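Local coordinates for beta-L-arabinobiosidase (Bacteroides thetaiotaomicron, PDB 5MQR), which is a glycoside hydrolase of a human gut bacterium that probably cleaves arabinofuranose linkages in plant pectin and may also have sialidase activity, at residues L283-E288 and T293-V298; E931-G936 and E941-I946; E996-D999 and Y1004-K1007. All coordinates share one frame; numbering follows the deposited sequence.

Interaction 1: residues L283-E288 and T293-V298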
# COMPACT_ATOMS: atom_id res chain seq x y z
N LEU A 283 11.39 -27.49 -6.57
CA LEU A 283 10.44 -28.61 -6.67
C LEU A 283 9.34 -28.37 -5.63
O LEU A 283 9.56 -27.79 -4.55
CB LEU A 283 11.08 -29.98 -6.46
CG LEU A 283 12.17 -30.44 -7.46
CD1 LEU A 283 12.72 -31.80 -7.08
CD2 LEU A 283 11.69 -30.49 -8.90
N THR A 284 8.13 -28.78 -5.98
CA THR A 284 6.98 -28.42 -5.15
C THR A 284 5.87 -29.44 -5.25
O THR A 284 5.69 -30.08 -6.28
CB THR A 284 6.52 -27.00 -5.47
OG1 THR A 284 5.58 -26.56 -4.48
CG2 THR A 284 5.92 -26.94 -6.87
N SER A 285 5.15 -29.59 -4.14
CA SER A 285 4.00 -30.49 -4.08
C SER A 285 2.97 -30.00 -3.05
O SER A 285 3.04 -28.85 -2.54
CB SER A 285 4.46 -31.92 -3.78
OG SER A 285 3.36 -32.81 -3.78
N ILE A 286 1.98 -30.86 -2.82
CA ILE A 286 0.86 -30.58 -1.94
C ILE A 286 0.51 -31.86 -1.22
O ILE A 286 0.60 -32.95 -1.82
CB ILE A 286 -0.40 -30.17 -2.72
CG1 ILE A 286 -0.17 -28.94 -3.59
CG2 ILE A 286 -1.57 -29.92 -1.76
CD1 ILE A 286 -0.22 -27.61 -2.89
N SER A 287 0.12 -31.73 0.04
CA SER A 287 -0.39 -32.85 0.84
C SER A 287 -1.74 -32.44 1.41
O SER A 287 -1.90 -31.32 1.90
CB SER A 287 0.57 -33.20 1.98
OG SER A 287 0.04 -34.26 2.77
N GLU A 288 -2.69 -33.37 1.33
CA GLU A 288 -4.03 -33.19 1.87
C GLU A 288 -4.25 -34.02 3.14
O GLU A 288 -5.32 -33.98 3.69
CB GLU A 288 -5.07 -33.58 0.81
CG GLU A 288 -4.96 -32.73 -0.45
CD GLU A 288 -6.01 -33.02 -1.50
OE1 GLU A 288 -6.51 -34.16 -1.56
OE2 GLU A 288 -6.30 -32.09 -2.28
N THR A 293 1.25 -38.29 2.61
CA THR A 293 1.31 -38.53 1.16
C THR A 293 1.30 -37.22 0.38
O THR A 293 0.72 -36.21 0.82
CB THR A 293 0.17 -39.43 0.62
OG1 THR A 293 -1.07 -38.74 0.75
CG2 THR A 293 0.11 -40.77 1.36
N TRP A 294 1.95 -37.24 -0.78
CA TRP A 294 2.27 -36.04 -1.56
C TRP A 294 1.88 -36.23 -3.01
O TRP A 294 2.00 -37.32 -3.55
CB TRP A 294 3.75 -35.73 -1.43
CG TRP A 294 4.10 -35.32 -0.02
CD1 TRP A 294 4.56 -36.13 0.99
CD2 TRP A 294 4.00 -34.01 0.54
NE1 TRP A 294 4.74 -35.40 2.14
CE2 TRP A 294 4.40 -34.10 1.89
CE3 TRP A 294 3.59 -32.77 0.05
CZ2 TRP A 294 4.42 -33.01 2.74
CZ3 TRP A 294 3.61 -31.68 0.90
CH2 TRP A 294 4.04 -31.81 2.24
N ALA A 295 1.38 -35.17 -3.62
CA ALA A 295 0.92 -35.24 -5.00
C ALA A 295 2.12 -35.42 -5.94
O ALA A 295 3.15 -34.76 -5.78
CB ALA A 295 0.11 -34.01 -5.39
N GLU A 296 1.97 -36.37 -6.87
CA GLU A 296 2.86 -36.62 -7.99
C GLU A 296 2.21 -36.05 -9.28
O GLU A 296 0.98 -35.83 -9.32
CB GLU A 296 3.11 -38.12 -8.14
CG GLU A 296 3.73 -38.80 -6.90
CD GLU A 296 5.24 -38.54 -6.70
OE1 GLU A 296 5.83 -37.76 -7.49
OE2 GLU A 296 5.86 -39.11 -5.75
N PRO A 297 3.00 -35.74 -10.32
CA PRO A 297 4.48 -35.75 -10.29
C PRO A 297 5.03 -34.51 -9.55
O PRO A 297 4.36 -33.47 -9.52
CB PRO A 297 4.83 -35.70 -11.78
CG PRO A 297 3.68 -34.89 -12.39
CD PRO A 297 2.50 -34.92 -11.44
N VAL A 298 6.19 -34.63 -8.92
CA VAL A 298 6.82 -33.50 -8.25
C VAL A 298 7.67 -32.77 -9.27
O VAL A 298 8.68 -33.30 -9.73
CB VAL A 298 7.69 -33.91 -7.04
CG1 VAL A 298 8.37 -32.68 -6.44
CG2 VAL A 298 6.87 -34.63 -5.98
O HOH W 1 -2.03 -35.94 0.22
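Ser287 and Trp294 bring the two backbones to 4.8 Å between their CA atoms, and one backbone bond ties them, Ala295 N donating to Ile286 O at 3.0 Å. Two serines on the same side of the strand reinforce it. Ser285 OG gives its proton to Ala295 O at 2.8 Å, lying in the carbonyl plane on a lone pair; a chi1 of -177° extends the hydroxyl away from its own backbone N. Ser287 OG lies 2.8 Å from Thr293 O and accepts a bond from Gly291 N in the intervening turn. A water bridges Glu288 N and Thr293 O. The Ser287 CB methylene sits over one face of the Trp294 six-membered ring, 3.5 Å from its centroid, as a CH-pi contact. Further along, Leu283 CB meets Val298 CG1 at 3.8 Å. Ser287, Asp289, Gly291, Thr293 and Trp294 match the Asp-box signature of BNR repeats, and Asp289 binds Thr293 OG1. Strand 283-287 pairs with strand 275-278, whose Ile275 and Ser277 also touch the indole, while Phe265 meets the indole ring and strand 299-300 continues the four-stranded sheet.

Interaction 2: residues E931-G936 and E941-I946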
# COMPACT_ATOMS: atom_id res chain seq x y z
N GLU A 931 -50.57 10.18 -15.14
CA GLU A 931 -49.94 11.24 -15.94
C GLU A 931 -48.43 11.06 -16.22
O GLU A 931 -47.80 11.98 -16.79
CB GLU A 931 -50.20 12.61 -15.31
CG GLU A 931 -51.67 12.94 -15.08
CD GLU A 931 -51.86 14.27 -14.36
OE1 GLU A 931 -51.12 15.23 -14.69
OE2 GLU A 931 -52.75 14.36 -13.46
N PHE A 932 -47.86 9.91 -15.87
CA PHE A 932 -46.44 9.61 -16.13
C PHE A 932 -46.15 9.71 -17.62
O PHE A 932 -46.75 9.00 -18.40
CB PHE A 932 -46.08 8.20 -15.61
CG PHE A 932 -44.62 7.84 -15.77
CD1 PHE A 932 -44.16 7.23 -16.93
CD2 PHE A 932 -43.69 8.12 -14.75
CE1 PHE A 932 -42.81 6.90 -17.08
CE2 PHE A 932 -42.35 7.78 -14.90
CZ PHE A 932 -41.91 7.18 -16.06
N ARG A 933 -45.22 10.60 -17.97
CA ARG A 933 -44.76 10.82 -19.35
C ARG A 933 -45.88 10.94 -20.39
O ARG A 933 -45.88 10.26 -21.41
CB ARG A 933 -43.69 9.80 -19.74
CG ARG A 933 -42.40 9.95 -18.91
CD ARG A 933 -41.23 9.15 -19.48
NE ARG A 933 -40.82 9.68 -20.78
CZ ARG A 933 -40.20 8.99 -21.74
NH1 ARG A 933 -39.86 7.71 -21.58
NH2 ARG A 933 -39.92 9.60 -22.89
N THR A 934 -46.81 11.84 -20.09
CA THR A 934 -47.93 12.14 -20.98
C THR A 934 -47.82 13.51 -21.64
O THR A 934 -48.77 13.93 -22.29
CB THR A 934 -49.27 12.08 -20.20
OG1 THR A 934 -49.19 12.90 -19.03
CG2 THR A 934 -49.62 10.62 -19.81
N ARG A 935 -46.70 14.22 -21.49
CA ARG A 935 -46.57 15.58 -22.04
C ARG A 935 -45.65 15.68 -23.26
O ARG A 935 -45.13 16.76 -23.55
CB ARG A 935 -46.12 16.53 -20.95
CG ARG A 935 -47.18 16.75 -19.89
CD ARG A 935 -46.55 17.24 -18.60
NE ARG A 935 -47.52 17.29 -17.52
CZ ARG A 935 -48.01 16.23 -16.88
NH1 ARG A 935 -47.61 14.98 -17.19
NH2 ARG A 935 -48.92 16.42 -15.92
N GLY A 936 -45.48 14.59 -24.01
CA GLY A 936 -44.64 14.61 -25.20
C GLY A 936 -43.19 14.30 -24.88
O GLY A 936 -42.81 14.19 -23.70
N GLU A 941 -39.05 17.33 -20.60
CA GLU A 941 -40.20 17.14 -19.73
C GLU A 941 -39.79 16.42 -18.44
O GLU A 941 -39.04 15.44 -18.51
CB GLU A 941 -41.30 16.33 -20.43
CG GLU A 941 -41.63 16.77 -21.85
CD GLU A 941 -40.66 16.23 -22.92
OE1 GLU A 941 -39.93 15.23 -22.66
OE2 GLU A 941 -40.63 16.83 -24.03
N TRP A 942 -40.33 16.86 -17.31
CA TRP A 942 -39.96 16.35 -15.98
C TRP A 942 -41.05 15.49 -15.34
O TRP A 942 -41.08 15.29 -14.12
CB TRP A 942 -39.59 17.52 -15.06
CG TRP A 942 -38.25 18.10 -15.35
CD1 TRP A 942 -37.91 18.86 -16.42
CD2 TRP A 942 -37.07 17.98 -14.54
NE1 TRP A 942 -36.57 19.21 -16.34
CE2 TRP A 942 -36.04 18.68 -15.19
CE3 TRP A 942 -36.79 17.36 -13.32
CZ2 TRP A 942 -34.76 18.80 -14.67
CZ3 TRP A 942 -35.52 17.44 -12.82
CH2 TRP A 942 -34.52 18.16 -13.48
N ASP A 943 -41.91 14.92 -16.19
CA ASP A 943 -43.01 14.07 -15.73
C ASP A 943 -42.68 12.58 -15.76
O ASP A 943 -43.58 11.74 -15.93
CB ASP A 943 -44.31 14.38 -16.51
CG ASP A 943 -44.20 14.13 -18.00
OD1 ASP A 943 -43.07 14.05 -18.55
OD2 ASP A 943 -45.30 14.01 -18.62
N GLY A 944 -41.40 12.23 -15.57
CA GLY A 944 -41.05 10.82 -15.42
C GLY A 944 -39.70 10.36 -15.93
O GLY A 944 -39.10 9.49 -15.33
N ALA A 945 -39.24 10.94 -17.03
CA ALA A 945 -37.96 10.56 -17.63
C ALA A 945 -36.81 10.71 -16.63
O ALA A 945 -36.96 11.40 -15.62
CB ALA A 945 -37.69 11.42 -18.87
N ILE A 946 -35.67 10.09 -16.92
CA ILE A 946 -34.50 10.16 -16.02
C ILE A 946 -33.75 11.43 -16.34
O ILE A 946 -33.39 11.68 -17.49
CB ILE A 946 -33.58 8.94 -16.17
CG1 ILE A 946 -34.36 7.66 -15.87
CG2 ILE A 946 -32.35 9.03 -15.26
CD1 ILE A 946 -33.55 6.40 -15.98
O HOH W 2 -40.62 12.77 -21.57
O HOH W 3 -43.80 13.37 -21.33
O HOH W 4 -43.08 17.64 -24.74
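Glu941 turns its carboxylate toward Gly936, with CD 3.1 Å from Gly936 O; both groups are acceptors and make no bond to each other. A water lies between Glu941 OE1 and Arg933 NE. The same OE1 is bonded by Tyr997 OH, and OE2 by Lys939 N, so the carboxylate is held from several directions.

Asp943 is the hub of the contact. A chi1 of 62° folds its CG between the backbone N and carbonyl carbon, presenting OD2 to the turn at 931-935. Arg935 NH1 reaches OD2 at 2.9 Å, a salt bridge made through the anti lone pair, with the oxygen near the guanidinium plane although the two flat groups stand 87° apart. Weak bonds from Thr934 N and Arg935 N converge on the same oxygen. Arg935 also grips Glu931 end-on, NH1 to the backbone O and NH2 to OE1 at 2.8 Å, which should fix the rotation of the guanidinium. In the backbone, Arg933 N donates to Asp943 O at 2.9 Å.

Gly944 follows in a glycine-type conformation, and with no side chain in the way Phe932 CE2 comes to 3.3 Å from Gly944 CA. Ala945 then lays its CB over one face of the Arg933 guanidinium, 4.1 Å from NE. The far end of that arginine is anchored on Asp999 and Glu1000.

Glu931, Arg935 and Asp943 thus form a salt-bridge network that ties together two parts of the long loop between strand 921-922 and helix 948-964. The setting is consistent with the helical six-hairpin glycosidase fold, with a bound HEPES molecule about 8 Å from the Glu941 side chain.

Interaction 3: residues E996-D999 and Y1004-K1007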
# COMPACT_ATOMS: atom_id res chain seq x y z
N GLU A 996 -28.79 15.56 -21.38
CA GLU A 996 -29.79 16.27 -20.62
C GLU A 996 -30.72 15.36 -19.84
O GLU A 996 -30.87 15.51 -18.63
CB GLU A 996 -30.56 17.22 -21.53
CG GLU A 996 -29.67 18.28 -22.17
CD GLU A 996 -30.45 19.19 -23.09
OE1 GLU A 996 -31.41 19.88 -22.62
OE2 GLU A 996 -30.10 19.19 -24.29
N TYR A 997 -31.35 14.43 -20.54
CA TYR A 997 -32.26 13.47 -19.94
C TYR A 997 -32.48 12.29 -20.86
O TYR A 997 -32.23 12.40 -22.06
CB TYR A 997 -33.60 14.14 -19.57
CG TYR A 997 -34.59 14.47 -20.69
CD1 TYR A 997 -34.21 15.21 -21.81
CD2 TYR A 997 -35.92 14.11 -20.58
CE1 TYR A 997 -35.13 15.53 -22.81
CE2 TYR A 997 -36.86 14.43 -21.55
CZ TYR A 997 -36.46 15.13 -22.67
OH TYR A 997 -37.42 15.45 -23.63
N LEU A 998 -32.94 11.18 -20.30
CA LEU A 998 -33.06 9.93 -21.07
C LEU A 998 -34.29 9.11 -20.72
O LEU A 998 -34.89 9.26 -19.65
CB LEU A 998 -31.80 9.07 -20.85
CG LEU A 998 -31.59 8.63 -19.40
CD1 LEU A 998 -31.36 7.13 -19.32
CD2 LEU A 998 -30.48 9.37 -18.68
N ASP A 999 -34.62 8.22 -21.64
CA ASP A 999 -35.75 7.32 -21.50
C ASP A 999 -35.45 6.27 -20.42
O ASP A 999 -34.40 5.62 -20.45
CB ASP A 999 -36.02 6.66 -22.85
CG ASP A 999 -37.29 5.84 -22.85
OD1 ASP A 999 -37.35 4.82 -22.12
OD2 ASP A 999 -38.23 6.23 -23.54
N TYR A 1004 -32.45 5.63 -24.08
CA TYR A 1004 -32.23 6.58 -25.14
C TYR A 1004 -32.08 7.99 -24.59
O TYR A 1004 -32.98 8.49 -23.93
CB TYR A 1004 -33.40 6.56 -26.13
CG TYR A 1004 -33.25 7.50 -27.30
CD1 TYR A 1004 -32.08 7.51 -28.09
CD2 TYR A 1004 -34.28 8.36 -27.66
CE1 TYR A 1004 -31.97 8.37 -29.18
CE2 TYR A 1004 -34.18 9.20 -28.76
CZ TYR A 1004 -33.02 9.21 -29.52
OH TYR A 1004 -32.96 10.06 -30.60
N TRP A 1005 -30.97 8.61 -24.88
CA TRP A 1005 -30.79 10.03 -24.55
C TRP A 1005 -31.72 10.83 -25.45
O TRP A 1005 -31.64 10.75 -26.67
CB TRP A 1005 -29.34 10.47 -24.70
CG TRP A 1005 -28.47 9.98 -23.57
CD1 TRP A 1005 -27.65 8.91 -23.58
CD2 TRP A 1005 -28.34 10.57 -22.27
NE1 TRP A 1005 -27.03 8.78 -22.38
CE2 TRP A 1005 -27.45 9.79 -21.55
CE3 TRP A 1005 -28.92 11.68 -21.65
CZ2 TRP A 1005 -27.08 10.09 -20.24
CZ3 TRP A 1005 -28.58 11.96 -20.34
CH2 TRP A 1005 -27.66 11.17 -19.65
N LEU A 1006 -32.63 11.57 -24.83
CA LEU A 1006 -33.82 12.05 -25.55
C LEU A 1006 -33.65 13.24 -26.51
O LEU A 1006 -34.57 13.54 -27.24
CB LEU A 1006 -34.96 12.31 -24.57
CG LEU A 1006 -35.52 11.01 -23.98
CD1 LEU A 1006 -36.18 11.24 -22.61
CD2 LEU A 1006 -36.47 10.36 -24.97
N LYS A 1007 -32.50 13.90 -26.53
CA LYS A 1007 -32.17 14.79 -27.66
C LYS A 1007 -31.39 14.09 -28.78
O LYS A 1007 -30.93 14.75 -29.70
CB LYS A 1007 -31.38 16.00 -27.18
CG LYS A 1007 -32.12 16.82 -26.14
CD LYS A 1007 -33.27 17.60 -26.73
CE LYS A 1007 -33.85 18.52 -25.68
NZ LYS A 1007 -34.85 19.43 -26.27
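Leu1006 N donates to Tyr997 O at 2.9 Å with an almost straight bond (175°), and Asp999 N reaches Tyr1004 O at 2.8 Å. These two bonds flank Leu998 and Trp1005, whose CA atoms lie 4.2 Å apart as an antiparallel non-hydrogen-bonded pair, a single bridge.

The polar side chains mostly work outside the bridge. Tyr997 OH is held by Glu941 and Cys940 N, Asp999 OD2 by a salt bridge to Arg933, Glu996 OE2 by Arg1012 and Ser1013, and Lys1007 NZ by Gly938 O. The charged atoms of Glu996 and Lys1007 are not in contact, and Glu996 OE2 merely passes Lys1007 CG at 3.6 Å.

Leu1006 stands at about a right angle to Tyr997 and sets its CD1 over one face of the phenol ring, 3.8 Å from the centroid and displaced toward the rim. The same methyl wedges against the Leu998 backbone, with CD1 3.4 Å from Leu998 C. Leu998, its CG turned between backbone N and carbonyl carbon (chi1 63°), brings CD2 over the six-membered ring of Trp1005 at 3.7 Å from the centroid. Each leucine thus makes a CH-pi contact with an aromatic ring of the opposing segment.

The domain is probably of the six-hairpin glycosidase type, and a bound HEPES molecule lies about 5 Å from the Lys1007 side chain. Around this bridge, Tyr993 meets the Trp1005 ring, and Trp947, just before helix 948-964, stacks on Tyr997. Leu998 pairs through its backbone with Ile946, joining the bridge to the loop entering that helix; both segments lie between strand 991-992 and helix 1022-1029.

Overall arrangement
Interactions 2 and 3 belong to the glycoside hydrolase region and touch, with centres about 12 Å apart. The loop entering helix 948-964 is common ground: one side-chain bond and one backbone bond connect the residues of 941-946 to those of 996-999. Interaction 1 is remote, in the BNR repeat-like region, its nearest atoms about 49 Å from either. Interactions 1 and 3 are largely buried and combine backbone bonding with CH-pi packing, but a serine hydroxyl bonds a carbonyl in interaction 1, whereas leucines cover aromatic rings in interaction 3. Interaction 2, only partly buried, relies instead on charge and bridging waters.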